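Long-range contacts in putative dehydratase (Salmonella enterica subsp. enterica serovar Enteritidis, PDB 3TW9), which dehydrates D-gluconate to 2-dehydro-3-deoxy-D-gluconate with low activity in vitro, using one magnesium ion per subunit, as an enolase-superfamily homotetramer: residues K35-L46 and I412-E423; G60-Q68 and G353-C361. One frame throughout, in Å; residues are numbered along the deposited sequence.

Contact 1 of 2, residues K35-L46 and I412-E423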
loop_
_atom_site.group_PDB
_atom_site.type_symbol
_atom_site.label_atom_id
_atom_site.label_comp_id
_atom_site.label_asym_id
_atom_site.label_seq_id
_atom_site.Cartn_x
_atom_site.Cartn_y
_atom_site.Cartn_z
ATOM N N LYS C 35 13.921 6.780 24.219
ATOM C CA LYS C 35 14.177 8.178 24.571
ATOM C C LYS C 35 14.094 9.177 23.416
ATOM O O LYS C 35 14.287 8.832 22.244
ATOM C CB LYS C 35 15.505 8.320 25.299
ATOM C CG LYS C 35 16.702 8.246 24.404
ATOM C CD LYS C 35 17.997 8.480 25.169
ATOM C CE LYS C 35 19.127 7.731 24.487
ATOM N NZ LYS C 35 20.403 7.691 25.264
ATOM N N THR C 36 13.819 10.422 23.783
ATOM C CA THR C 36 13.681 11.525 22.856
ATOM C C THR C 36 14.914 12.383 22.980
ATOM O O THR C 36 15.182 12.937 24.041
ATOM C CB THR C 36 12.457 12.400 23.150
ATOM O OG1 THR C 36 11.299 11.578 23.179
ATOM C CG2 THR C 36 12.266 13.445 22.054
ATOM N N ILE C 37 15.655 12.478 21.884
ATOM C CA ILE C 37 16.808 13.371 21.792
ATOM C C ILE C 37 16.411 14.669 21.126
ATOM O O ILE C 37 15.937 14.673 19.979
ATOM C CB ILE C 37 17.984 12.685 21.027
ATOM C CG1 ILE C 37 18.334 11.347 21.696
ATOM C CG2 ILE C 37 19.215 13.623 20.935
ATOM C CD1 ILE C 37 19.013 10.322 20.764
ATOM N N LEU C 38 16.565 15.775 21.854
ATOM C CA LEU C 38 16.277 17.089 21.316
ATOM C C LEU C 38 17.565 17.842 20.957
ATOM O O LEU C 38 18.420 18.083 21.811
ATOM C CB LEU C 38 15.450 17.906 22.304
ATOM C CG LEU C 38 14.003 17.467 22.603
ATOM C CD1 LEU C 38 13.369 18.561 23.430
ATOM C CD2 LEU C 38 13.197 17.276 21.347
ATOM N N THR C 39 17.690 18.234 19.698
ATOM C CA THR C 39 18.938 18.864 19.212
ATOM C C THR C 39 18.639 19.842 18.066
ATOM O O THR C 39 17.702 19.636 17.296
ATOM C CB THR C 39 19.995 17.776 18.800
ATOM O OG1 THR C 39 21.247 18.397 18.462
ATOM C CG2 THR C 39 19.501 16.903 17.621
ATOM N N ALA C 40 19.417 20.913 17.953
ATOM C CA ALA C 40 19.211 21.864 16.855
ATOM C C ALA C 40 20.524 22.261 16.129
ATOM O O ALA C 40 20.853 23.445 16.079
ATOM C CB ALA C 40 18.514 23.105 17.378
ATOM N N PRO C 41 21.263 21.282 15.567
ATOM C CA PRO C 41 22.555 21.619 14.930
ATOM C C PRO C 41 22.465 22.560 13.731
ATOM O O PRO C 41 23.443 23.267 13.411
ATOM C CB PRO C 41 23.086 20.249 14.475
ATOM C CG PRO C 41 22.312 19.252 15.225
ATOM C CD PRO C 41 20.961 19.853 15.401
ATOM N N GLY C 42 21.302 22.571 13.074
ATOM C CA GLY C 42 21.033 23.485 11.969
ATOM C C GLY C 42 20.318 24.745 12.392
ATOM O O GLY C 42 19.802 25.477 11.547
ATOM N N GLY C 43 20.262 25.001 13.703
ATOM C CA GLY C 43 19.556 26.170 14.227
ATOM C C GLY C 43 18.037 26.028 14.172
ATOM O O GLY C 43 17.310 27.018 14.242
ATOM N N ILE C 44 17.568 24.785 14.056
ATOM C CA ILE C 44 16.125 24.479 13.956
ATOM C C ILE C 44 15.866 23.293 14.902
ATOM O O ILE C 44 16.558 22.269 14.812
ATOM C CB ILE C 44 15.729 24.071 12.499
ATOM C CG1 ILE C 44 15.952 25.211 11.496
ATOM C CG2 ILE C 44 14.253 23.630 12.458
ATOM C CD1 ILE C 44 15.977 24.777 10.033
ATOM N N ASP C 45 14.904 23.422 15.820
ATOM C CA ASP C 45 14.652 22.354 16.806
ATOM C C ASP C 45 14.241 21.034 16.143
ATOM O O ASP C 45 13.323 21.007 15.323
ATOM C CB ASP C 45 13.546 22.780 17.788
ATOM C CG ASP C 45 13.980 23.900 18.730
ATOM O OD1 ASP C 45 15.165 24.321 18.716
ATOM O OD2 ASP C 45 13.122 24.352 19.498
ATOM N N LEU C 46 14.935 19.960 16.504
ATOM C CA LEU C 46 14.661 18.612 16.009
ATOM C C LEU C 46 14.348 17.660 17.164
ATOM O O LEU C 46 14.861 17.836 18.282
ATOM C CB LEU C 46 15.859 18.052 15.228
ATOM C CG LEU C 46 16.535 18.903 14.157
ATOM C CD1 LEU C 46 17.801 18.204 13.625
ATOM C CD2 LEU C 46 15.556 19.284 12.999
ATOM N N ILE C 412 23.154 8.899 15.092
ATOM C CA ILE C 412 23.256 10.134 15.833
ATOM C C ILE C 412 24.360 10.013 16.896
ATOM O O ILE C 412 24.502 8.974 17.542
ATOM C CB ILE C 412 21.901 10.561 16.467
ATOM C CG1 ILE C 412 22.001 11.985 17.032
ATOM C CG2 ILE C 412 21.394 9.518 17.486
ATOM C CD1 ILE C 412 20.657 12.605 17.478
ATOM N N ASP C 413 25.165 11.065 17.016
ATOM C CA ASP C 413 26.155 11.155 18.084
ATOM C C ASP C 413 25.531 11.983 19.194
ATOM O O ASP C 413 25.415 13.213 19.083
ATOM C CB ASP C 413 27.435 11.831 17.562
ATOM C CG ASP C 413 28.609 11.722 18.545
ATOM O OD1 ASP C 413 28.414 11.898 19.762
ATOM O OD2 ASP C 413 29.738 11.463 18.092
ATOM N N GLU C 414 25.141 11.304 20.268
ATOM C CA GLU C 414 24.443 11.939 21.384
ATOM C C GLU C 414 25.258 13.008 22.105
ATOM O O GLU C 414 24.707 14.032 22.508
ATOM C CB GLU C 414 23.988 10.866 22.348
ATOM C CG GLU C 414 22.941 9.952 21.743
ATOM C CD GLU C 414 22.314 9.068 22.767
ATOM O OE1 GLU C 414 21.823 9.597 23.789
ATOM O OE2 GLU C 414 22.323 7.841 22.554
ATOM N N ALA C 415 26.564 12.783 22.259
ATOM C CA ALA C 415 27.442 13.804 22.856
ATOM C C ALA C 415 27.502 15.076 22.012
ATOM O O ALA C 415 27.420 16.182 22.541
ATOM C CB ALA C 415 28.840 13.251 23.117
ATOM N N LYS C 416 27.610 14.917 20.697
ATOM C CA LYS C 416 27.607 16.066 19.776
ATOM C C LYS C 416 26.230 16.773 19.689
ATOM O O LYS C 416 26.153 18.006 19.644
ATOM C CB LYS C 416 28.126 15.649 18.398
ATOM C CG LYS C 416 29.611 15.252 18.408
ATOM C CD LYS C 416 30.066 14.733 17.059
ATOM C CE LYS C 416 31.564 14.417 17.045
ATOM N NZ LYS C 416 32.036 13.940 15.718
ATOM N N ALA C 417 25.164 15.978 19.706
ATOM C CA ALA C 417 23.781 16.495 19.718
ATOM C C ALA C 417 23.488 17.405 20.905
ATOM O O ALA C 417 22.827 18.441 20.750
ATOM C CB ALA C 417 22.791 15.330 19.685
ATOM N N ALA C 418 24.015 17.032 22.076
ATOM C CA ALA C 418 23.829 17.777 23.331
ATOM C C ALA C 418 24.436 19.181 23.309
ATOM O O ALA C 418 24.040 20.050 24.103
ATOM C CB ALA C 418 24.390 16.964 24.509
ATOM N N LYS C 419 25.361 19.403 22.367
ATOM C CA LYS C 419 26.023 20.695 22.196
ATOM C C LYS C 419 25.132 21.737 21.542
ATOM O O LYS C 419 25.435 22.934 21.596
ATOM C CB LYS C 419 27.302 20.526 21.379
ATOM C CG LYS C 419 28.383 19.698 22.079
ATOM C CD LYS C 419 29.442 19.201 21.088
ATOM C CE LYS C 419 30.101 20.330 20.290
ATOM N NZ LYS C 419 30.673 19.841 18.996
ATOM N N TYR C 420 24.031 21.282 20.924
ATOM C CA TYR C 420 23.066 22.175 20.277
ATOM C C TYR C 420 21.676 22.039 20.910
ATOM O O TYR C 420 20.788 21.408 20.315
ATOM C CB TYR C 420 22.980 21.880 18.759
ATOM C CG TYR C 420 24.338 21.795 18.090
ATOM C CD1 TYR C 420 25.004 22.951 17.669
ATOM C CD2 TYR C 420 24.965 20.564 17.909
ATOM C CE1 TYR C 420 26.261 22.871 17.064
ATOM C CE2 TYR C 420 26.220 20.476 17.306
ATOM C CZ TYR C 420 26.855 21.632 16.897
ATOM O OH TYR C 420 28.094 21.536 16.304
ATOM N N PRO C 421 21.469 22.632 22.112
ATOM C CA PRO C 421 20.153 22.493 22.738
ATOM C C PRO C 421 19.074 23.234 21.956
ATOM O O PRO C 421 19.355 24.204 21.243
ATOM C CB PRO C 421 20.353 23.110 24.130
ATOM C CG PRO C 421 21.464 24.074 23.956
ATOM C CD PRO C 421 22.380 23.459 22.933
ATOM N N CYS C 422 17.848 22.732 22.045
ATOM C CA CYS C 422 16.704 23.372 21.390
ATOM C C CYS C 422 16.350 24.718 22.024
ATOM O O CYS C 422 16.634 24.964 23.193
ATOM C CB CYS C 422 15.487 22.430 21.369
ATOM S SG CYS C 422 15.627 21.061 20.211
ATOM N N GLU C 423 15.720 25.576 21.227
ATOM C CA GLU C 423 15.509 26.963 21.583
ATOM C C GLU C 423 14.067 27.214 22.020
ATOM O O GLU C 423 13.817 28.043 22.892
ATOM C CB GLU C 423 15.906 27.826 20.379
ATOM C CG GLU C 423 15.341 29.237 20.302
ATOM C CD GLU C 423 15.556 29.863 18.932
ATOM O OE1 GLU C 423 14.618 30.504 18.415
ATOM O OE2 GLU C 423 16.661 29.702 18.367
HETATM O O HOH W 1 17.598 20.467 23.807
#

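Contact 2 of 2, residues G60-Q68 and G353-C361. With GOL (glycerol), chain L.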
loop_
_atom_site.group_PDB
_atom_site.type_symbol
_atom_site.label_atom_id
_atom_site.label_comp_id
_atom_site.label_asym_id
_atom_site.label_seq_id
_atom_site.Cartn_x
_atom_site.Cartn_y
_atom_site.Cartn_z
ATOM N N GLY C 60 17.362 1.703 17.031
ATOM C CA GLY C 60 16.761 2.297 15.842
ATOM C C GLY C 60 16.536 3.774 16.117
ATOM O O GLY C 60 16.333 4.179 17.278
ATOM N N LEU C 61 16.584 4.575 15.056
ATOM C CA LEU C 61 16.353 6.003 15.140
ATOM C C LEU C 61 15.173 6.403 14.264
ATOM O O LEU C 61 15.018 5.888 13.143
ATOM C CB LEU C 61 17.564 6.822 14.704
ATOM C CG LEU C 61 18.843 6.538 15.482
ATOM C CD1 LEU C 61 19.955 7.323 14.810
ATOM C CD2 LEU C 61 18.643 6.927 16.944
ATOM N N GLY C 62 14.393 7.359 14.771
ATOM C CA GLY C 62 13.240 7.863 14.050
ATOM C C GLY C 62 13.094 9.362 14.206
ATOM O O GLY C 62 13.543 9.935 15.187
ATOM N N CYS C 63 12.490 10.003 13.212
ATOM C CA CYS C 63 12.256 11.423 13.283
ATOM C C CYS C 63 10.893 11.711 13.894
ATOM O O CYS C 63 9.878 11.122 13.471
ATOM C CB CYS C 63 12.361 12.094 11.908
ATOM S SG CYS C 63 12.467 13.894 11.954
ATOM N N ALA C 64 10.887 12.664 14.837
ATOM C CA ALA C 64 9.663 13.195 15.444
ATOM C C ALA C 64 9.581 14.704 15.342
ATOM O O ALA C 64 9.004 15.360 16.218
ATOM C CB ALA C 64 9.565 12.732 16.940
ATOM N N THR C 65 10.156 15.276 14.280
ATOM C CA THR C 65 10.307 16.711 14.191
ATOM C C THR C 65 9.053 17.435 13.683
ATOM O O THR C 65 8.812 17.505 12.459
ATOM C CB THR C 65 11.565 17.060 13.349
ATOM O OG1 THR C 65 12.702 16.334 13.885
ATOM C CG2 THR C 65 11.847 18.565 13.328
ATOM N N PHE C 66 8.252 17.898 14.647
ATOM C CA PHE C 66 7.319 19.005 14.478
ATOM C C PHE C 66 8.009 20.124 15.252
ATOM O O PHE C 66 7.842 20.260 16.464
ATOM C CB PHE C 66 5.948 18.610 15.074
ATOM C CG PHE C 66 4.925 19.724 15.166
ATOM C CD1 PHE C 66 5.049 20.923 14.466
ATOM C CD2 PHE C 66 3.783 19.530 15.943
ATOM C CE1 PHE C 66 4.086 21.919 14.555
ATOM C CE2 PHE C 66 2.797 20.526 16.034
ATOM C CZ PHE C 66 2.957 21.728 15.344
ATOM N N THR C 67 8.781 20.932 14.526
ATOM C CA THR C 67 9.704 21.892 15.161
ATOM C C THR C 67 9.025 22.921 16.082
ATOM O O THR C 67 9.526 23.203 17.186
ATOM C CB THR C 67 10.626 22.595 14.116
ATOM O OG1 THR C 67 11.713 23.243 14.786
ATOM C CG2 THR C 67 9.884 23.666 13.320
ATOM N N GLN C 68 7.864 23.429 15.659
ATOM C CA GLN C 68 7.160 24.475 16.416
ATOM C C GLN C 68 6.573 23.978 17.743
ATOM O O GLN C 68 6.185 24.795 18.582
ATOM C CB GLN C 68 6.087 25.138 15.570
ATOM C CG GLN C 68 6.612 25.854 14.318
ATOM C CD GLN C 68 6.680 24.958 13.082
ATOM O OE1 GLN C 68 6.565 23.750 13.169
ATOM N NE2 GLN C 68 6.892 25.575 11.923
ATOM N N GLY C 353 13.867 22.613 6.094
ATOM C CA GLY C 353 14.942 22.514 7.105
ATOM C C GLY C 353 14.477 21.838 8.385
ATOM O O GLY C 353 15.275 21.199 9.114
ATOM N N ASP C 354 13.173 21.960 8.661
ATOM C CA ASP C 354 12.609 21.415 9.905
ATOM C C ASP C 354 12.197 19.945 9.785
ATOM O O ASP C 354 11.014 19.589 9.881
ATOM C CB ASP C 354 11.487 22.313 10.480
ATOM C CG ASP C 354 10.431 22.681 9.465
ATOM O OD1 ASP C 354 10.776 23.134 8.372
ATOM O OD2 ASP C 354 9.223 22.589 9.805
ATOM N N ILE C 355 13.218 19.111 9.576
ATOM C CA ILE C 355 13.157 17.672 9.471
ATOM C C ILE C 355 14.571 17.224 9.869
ATOM O O ILE C 355 15.549 17.851 9.449
ATOM C CB ILE C 355 12.797 17.213 8.014
ATOM C CG1 ILE C 355 12.814 15.687 7.873
ATOM C CG2 ILE C 355 13.724 17.872 6.959
ATOM C CD1 ILE C 355 12.185 15.167 6.530
ATOM N N SER C 356 14.682 16.192 10.704
ATOM C CA SER C 356 16.011 15.712 11.074
ATOM C C SER C 356 16.647 14.987 9.891
ATOM O O SER C 356 15.948 14.541 8.968
ATOM C CB SER C 356 15.947 14.817 12.317
ATOM O OG SER C 356 15.518 13.501 12.007
ATOM N N PRO C 357 17.985 14.851 9.902
ATOM C CA PRO C 357 18.568 13.986 8.877
ATOM C C PRO C 357 17.997 12.555 8.848
ATOM O O PRO C 357 18.013 11.900 7.790
ATOM C CB PRO C 357 20.060 14.001 9.237
ATOM C CG PRO C 357 20.240 15.440 9.748
ATOM C CD PRO C 357 19.027 15.595 10.652
ATOM N N VAL C 358 17.483 12.079 9.985
ATOM C CA VAL C 358 16.816 10.782 10.037
ATOM C C VAL C 358 15.528 10.830 9.173
ATOM O O VAL C 358 15.300 9.954 8.361
ATOM C CB VAL C 358 16.456 10.375 11.489
ATOM C CG1 VAL C 358 15.724 9.020 11.531
ATOM C CG2 VAL C 358 17.726 10.314 12.385
ATOM N N GLY C 359 14.708 11.859 9.363
ATOM C CA GLY C 359 13.544 12.098 8.469
ATOM C C GLY C 359 13.943 12.287 7.003
ATOM O O GLY C 359 13.233 11.854 6.096
ATOM N N VAL C 360 15.069 12.962 6.765
ATOM C CA VAL C 360 15.583 13.138 5.377
ATOM C C VAL C 360 15.820 11.765 4.736
ATOM O O VAL C 360 15.370 11.489 3.618
ATOM C CB VAL C 360 16.845 14.053 5.352
ATOM C CG1 VAL C 360 17.526 14.034 3.964
ATOM C CG2 VAL C 360 16.435 15.474 5.702
ATOM N N CYS C 361 16.488 10.886 5.475
ATOM C CA CYS C 361 16.728 9.516 5.010
ATOM C C CYS C 361 15.431 8.719 4.863
ATOM O O CYS C 361 15.280 8.006 3.897
ATOM C CB CYS C 361 17.710 8.778 5.910
ATOM S SG CYS C 361 19.400 9.463 5.841
HETATM C C1 GOL L . 7.103 24.922 7.955
HETATM O O1 GOL L . 7.838 24.641 9.132
HETATM C C2 GOL L . 8.014 24.897 6.730
HETATM O O2 GOL L . 8.600 23.625 6.677
HETATM C C3 GOL L . 7.202 25.063 5.448
HETATM O O3 GOL L . 6.677 26.362 5.356
HETATM O O HOH W 2 8.713 20.538 11.667
#

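Contact 1 of 2, residues K35-L46 and I412-E423
I412 opens the contact by meeting I37 tip to tip, CD1 to CG2 at 3.9 Å, where the chain returns from the barrel domain to the edge strand 31-39 of the N-terminal capping domain of this enolase-superfamily fold. E414, the first residue of the short helix 414-417, crosses I37 at about a right angle and takes K35 NZ on the syn lone pair of OE1, a 2.8 Å salt bridge; its OE2 pairs with K50. Next, A417 O accepts two bonds, from Y420 N and from T39 OG1. The T39 hydroxyl reaches it because OG1 lies trans to the backbone N (chi1 -174°). Y420 then grips the 40-43 turn twice: its O accepts from A40 N at 2.8 Å, and one ring face receives P41 CA, 4.0 Å from the ring centroid, a CH-pi contact. Beyond P421, C422 SG packs on L38 CB at 3.8 Å, while a water bridges C422 N and L38 O. At E423 the backbone N donates to D45 OD1 over 2.9 Å, meeting the oxygen on its syn side, 20° out of the carboxylate plane.

Contact 2 of 2, residues G60-Q68 and G353-C361
C63 points its side chain at the start of helix 357-369, and SG receives S356 N in a hydrogen bond of 3.4 Å. Its chi1 of -166° swings the sulfur away from its own backbone N and along the carbonyl side, toward S356. S356 is the N-cap: its OG accepts from G359 N at 3.2 Å, nearly straight, and more weakly from V358 N. The same hydroxyl stands 3.1 Å from C63 SG. In the first turn of the helix, V358 spreads its two methyls along the strand, CG1 3.6 Å from L61 O and CG2 beside L61 CB. At the other end T67 and D354 cross at about a right angle, T67 CG2 lying 3.5 Å from D354 CB. A water joins T67 N to D354 OD2. D354 and Q68 both bind substrate; here D354 OD2 takes glycerol O1 at 2.6 Å, OD1 takes O2, and Q68 NE2 donates to O1, consistent with the glycerol, probably from the crystallisation liquor, occupying part of the substrate pocket. The axes of strand segment 60-63 and helix segment 357-361 are 6.8 Å apart at 92°. Strand 46-53 flanks the former and also touches S356, while helix 110-131 packs on C63 through M121.

In the fold
Centred about 11 Å apart, the two contacts both reach the three-stranded antiparallel sheet of the N-terminal domain: contact 1 uses edge strand 31-39, contact 2 the opposite edge strand 59-63, with 46-53 between them. Along the chain the order is 35-46, 60-68, 353-361, 412-423, so contact 2 is nested within the loop closed by contact 1. They touch directly, with a probable hydrogen bond between D45 O and T67 OG1 and with L61 CD1 packing 3.6 Å from I412 N. Contact 2 joins the sheet to the enolase C-terminal domain, its Q68/D354 end reaching the substrate site, whereas contact 1 packs the returning 412-423 segment on the same sheet.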